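Local coordinates for protein mariner Mos1 transposase (Drosophila mauritiana, PDB 4MDB) that cuts its transposon out of DNA and inserts it elsewhere by a cut-and-paste mechanism, working as a homodimer with divalent metal ions in each catalytic domain, at residues Q102-N107 against R140-T145. The protein carries 1 engineered substitution. Numbering follows the deposited sequence.
Sequences QLINLN and RDTLET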
loop_
_atom_site.group_PDB
_atom_site.type_symbol
_atom_site.label_atom_id
_atom_site.label_comp_id
_atom_site.label_asym_id
_atom_site.label_seq_id
_atom_site.Cartn_x
_atom_site.Cartn_y
_atom_site.Cartn_z
ATOM N N GLN A 102 5.585 12.613 -3.674
ATOM C CA GLN A 102 4.576 11.671 -3.975
ATOM C C GLN A 102 3.298 11.832 -3.130
ATOM O O GLN A 102 2.227 11.675 -3.685
ATOM C CB GLN A 102 5.164 10.276 -3.816
ATOM C CG GLN A 102 6.121 9.937 -4.988
ATOM C CD GLN A 102 6.718 8.569 -4.845
ATOM O OE1 GLN A 102 6.881 8.080 -3.727
ATOM N NE2 GLN A 102 7.045 7.931 -5.956
ATOM N N LEU A 103 3.449 12.010 -1.844
ATOM C CA LEU A 103 2.292 12.149 -0.963
ATOM C C LEU A 103 1.510 13.380 -1.348
ATOM O O LEU A 103 0.286 13.352 -1.361
ATOM C CB LEU A 103 2.673 12.189 0.482
ATOM C CG LEU A 103 3.352 10.962 1.115
ATOM C CD1 LEU A 103 3.709 11.261 2.524
ATOM C CD2 LEU A 103 2.394 9.799 1.067
ATOM N N ILE A 104 2.245 14.470 -1.625
ATOM C CA ILE A 104 1.566 15.696 -2.095
ATOM C C ILE A 104 0.808 15.487 -3.408
ATOM O O ILE A 104 -0.327 15.920 -3.548
ATOM C CB ILE A 104 2.552 16.862 -2.139
ATOM C CG1 ILE A 104 2.930 17.258 -0.711
ATOM C CG2 ILE A 104 1.985 18.041 -2.951
ATOM C CD1 ILE A 104 4.221 18.064 -0.592
ATOM N N ASN A 105 1.385 14.797 -4.387
ATOM C CA ASN A 105 0.714 14.497 -5.613
ATOM C C ASN A 105 -0.470 13.540 -5.424
ATOM O O ASN A 105 -1.471 13.657 -6.036
ATOM C CB ASN A 105 1.711 13.894 -6.583
ATOM C CG ASN A 105 2.799 14.877 -6.937
ATOM O OD1 ASN A 105 2.599 16.046 -6.758
ATOM N ND2 ASN A 105 3.952 14.414 -7.432
ATOM N N LEU A 106 -0.305 12.568 -4.522
ATOM C CA LEU A 106 -1.345 11.618 -4.221
ATOM C C LEU A 106 -2.554 12.365 -3.661
ATOM O O LEU A 106 -3.662 12.021 -3.996
ATOM C CB LEU A 106 -0.849 10.557 -3.162
ATOM C CG LEU A 106 -1.937 9.708 -2.436
ATOM C CD1 LEU A 106 -2.744 8.852 -3.341
ATOM C CD2 LEU A 106 -1.246 8.685 -1.469
ATOM N N ASN A 107 -2.326 13.355 -2.809
ATOM C CA ASN A 107 -3.398 14.124 -2.200
ATOM C C ASN A 107 -4.156 14.856 -3.336
ATOM O O ASN A 107 -5.377 14.950 -3.284
ATOM C CB ASN A 107 -2.823 15.124 -1.195
ATOM C CG ASN A 107 -3.868 15.962 -0.538
ATOM O OD1 ASN A 107 -3.875 17.239 -0.632
ATOM N ND2 ASN A 107 -4.752 15.337 0.061
ATOM N N ARG A 140 7.065 12.727 7.827
ATOM C CA ARG A 140 6.175 12.673 9.007
ATOM C C ARG A 140 5.468 14.030 9.108
ATOM O O ARG A 140 4.261 14.075 9.324
ATOM C CB ARG A 140 6.900 12.315 10.301
ATOM C CG ARG A 140 7.258 10.836 10.389
ATOM C CD ARG A 140 7.795 10.532 11.776
ATOM N NE ARG A 140 8.333 9.194 11.912
ATOM C CZ ARG A 140 7.914 8.298 12.795
ATOM N NH1 ARG A 140 6.912 8.581 13.628
ATOM N NH2 ARG A 140 8.490 7.098 12.847
ATOM N N ASP A 141 6.214 15.074 8.838
ATOM C CA ASP A 141 5.636 16.474 8.836
ATOM C C ASP A 141 4.550 16.610 7.775
ATOM O O ASP A 141 3.439 17.150 8.010
ATOM C CB ASP A 141 6.753 17.494 8.577
ATOM C CG ASP A 141 7.680 17.692 9.793
ATOM O OD1 ASP A 141 7.433 17.024 10.831
ATOM O OD2 ASP A 141 8.669 18.483 9.706
ATOM N N THR A 142 4.849 16.138 6.593
ATOM C CA THR A 142 3.915 16.244 5.495
ATOM C C THR A 142 2.605 15.470 5.803
ATOM O O THR A 142 1.474 15.920 5.489
ATOM C CB THR A 142 4.569 15.762 4.177
ATOM O OG1 THR A 142 5.588 16.705 3.804
ATOM C CG2 THR A 142 3.581 15.568 3.071
ATOM N N LEU A 143 2.715 14.282 6.440
ATOM C CA LEU A 143 1.556 13.499 6.754
ATOM C C LEU A 143 0.714 14.204 7.835
ATOM O O LEU A 143 -0.486 14.076 7.790
ATOM C CB LEU A 143 1.921 12.063 7.213
ATOM C CG LEU A 143 2.299 11.181 6.053
ATOM C CD1 LEU A 143 3.070 9.938 6.622
ATOM C CD2 LEU A 143 1.116 10.721 5.152
ATOM N N GLU A 144 1.377 14.848 8.768
ATOM C CA GLU A 144 0.711 15.650 9.843
ATOM C C GLU A 144 -0.032 16.811 9.199
ATOM O O GLU A 144 -1.140 17.102 9.584
ATOM C CB GLU A 144 1.731 16.302 10.789
ATOM C CG GLU A 144 2.309 15.470 11.905
ATOM C CD GLU A 144 3.321 16.255 12.751
ATOM O OE1 GLU A 144 4.173 15.610 13.413
ATOM O OE2 GLU A 144 3.256 17.509 12.764
ATOM N N THR A 145 0.618 17.493 8.264
ATOM C CA THR A 145 0.002 18.649 7.548
ATOM C C THR A 145 -1.204 18.191 6.691
ATOM O O THR A 145 -2.295 18.802 6.713
ATOM C CB THR A 145 1.073 19.374 6.699
ATOM O OG1 THR A 145 2.033 19.932 7.628
ATOM C CG2 THR A 145 0.444 20.480 5.979
#
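Two helices lying against one face of the RNase H-like sheet meet here, in the catalytic domain of the transposase. Segment 102-107 belongs to helix 96-113 and segment 140-145 to helix 137-146; the axes of the two segments run nearly parallel, 20° apart, with a closest approach of 10.6 Å. That separation leaves the joining to side-chain ends, and just 165 Å² is buried between the segments. The inner layer is Leu103 on Leu143. Leu103 points its CB toward the other helix, and its CD1 methyl rests 3.7 Å from Leu143 CD2 and 3.8 Å from Leu143 CG, touching that side chain at its branch as well as at one methyl. The two leucines cross at about a right angle. In Leu143, CG stands anti to the carbonyl carbon (chi1 -77°), which carries the branched end toward Leu103, and the second torsion (162°) sets CD2 against Leu103 CD1. Both leucines also touch Phe126 of strand 125-127, which places this pair between the helices and the sheet. The outer layer is looser: Ile104 CG1 comes to 4.2 Å from Thr142 CG2, the side chains again crossing roughly at right angles, and Ile104 lies on the exposed side. Thr142 divides its two branches. CG2, anti to the backbone N, faces helix 96-113, also approaching Leu103 CD1 at 4.3 Å, while OG1 is hydrogen-bonded to Ala138 O and to the Gln100 side chain, the latter a polar link to the same neighbouring helix. Leu103 lies about 11 Å, between side chains, from the metal ligand Asp36, and Leu143 equally far from Asp129, so neither reaches the magnesium site. Aliphatic packing between the segments thus imposes little directionality, whereas the Gln100-Thr142 bond adds a directional tie beside it.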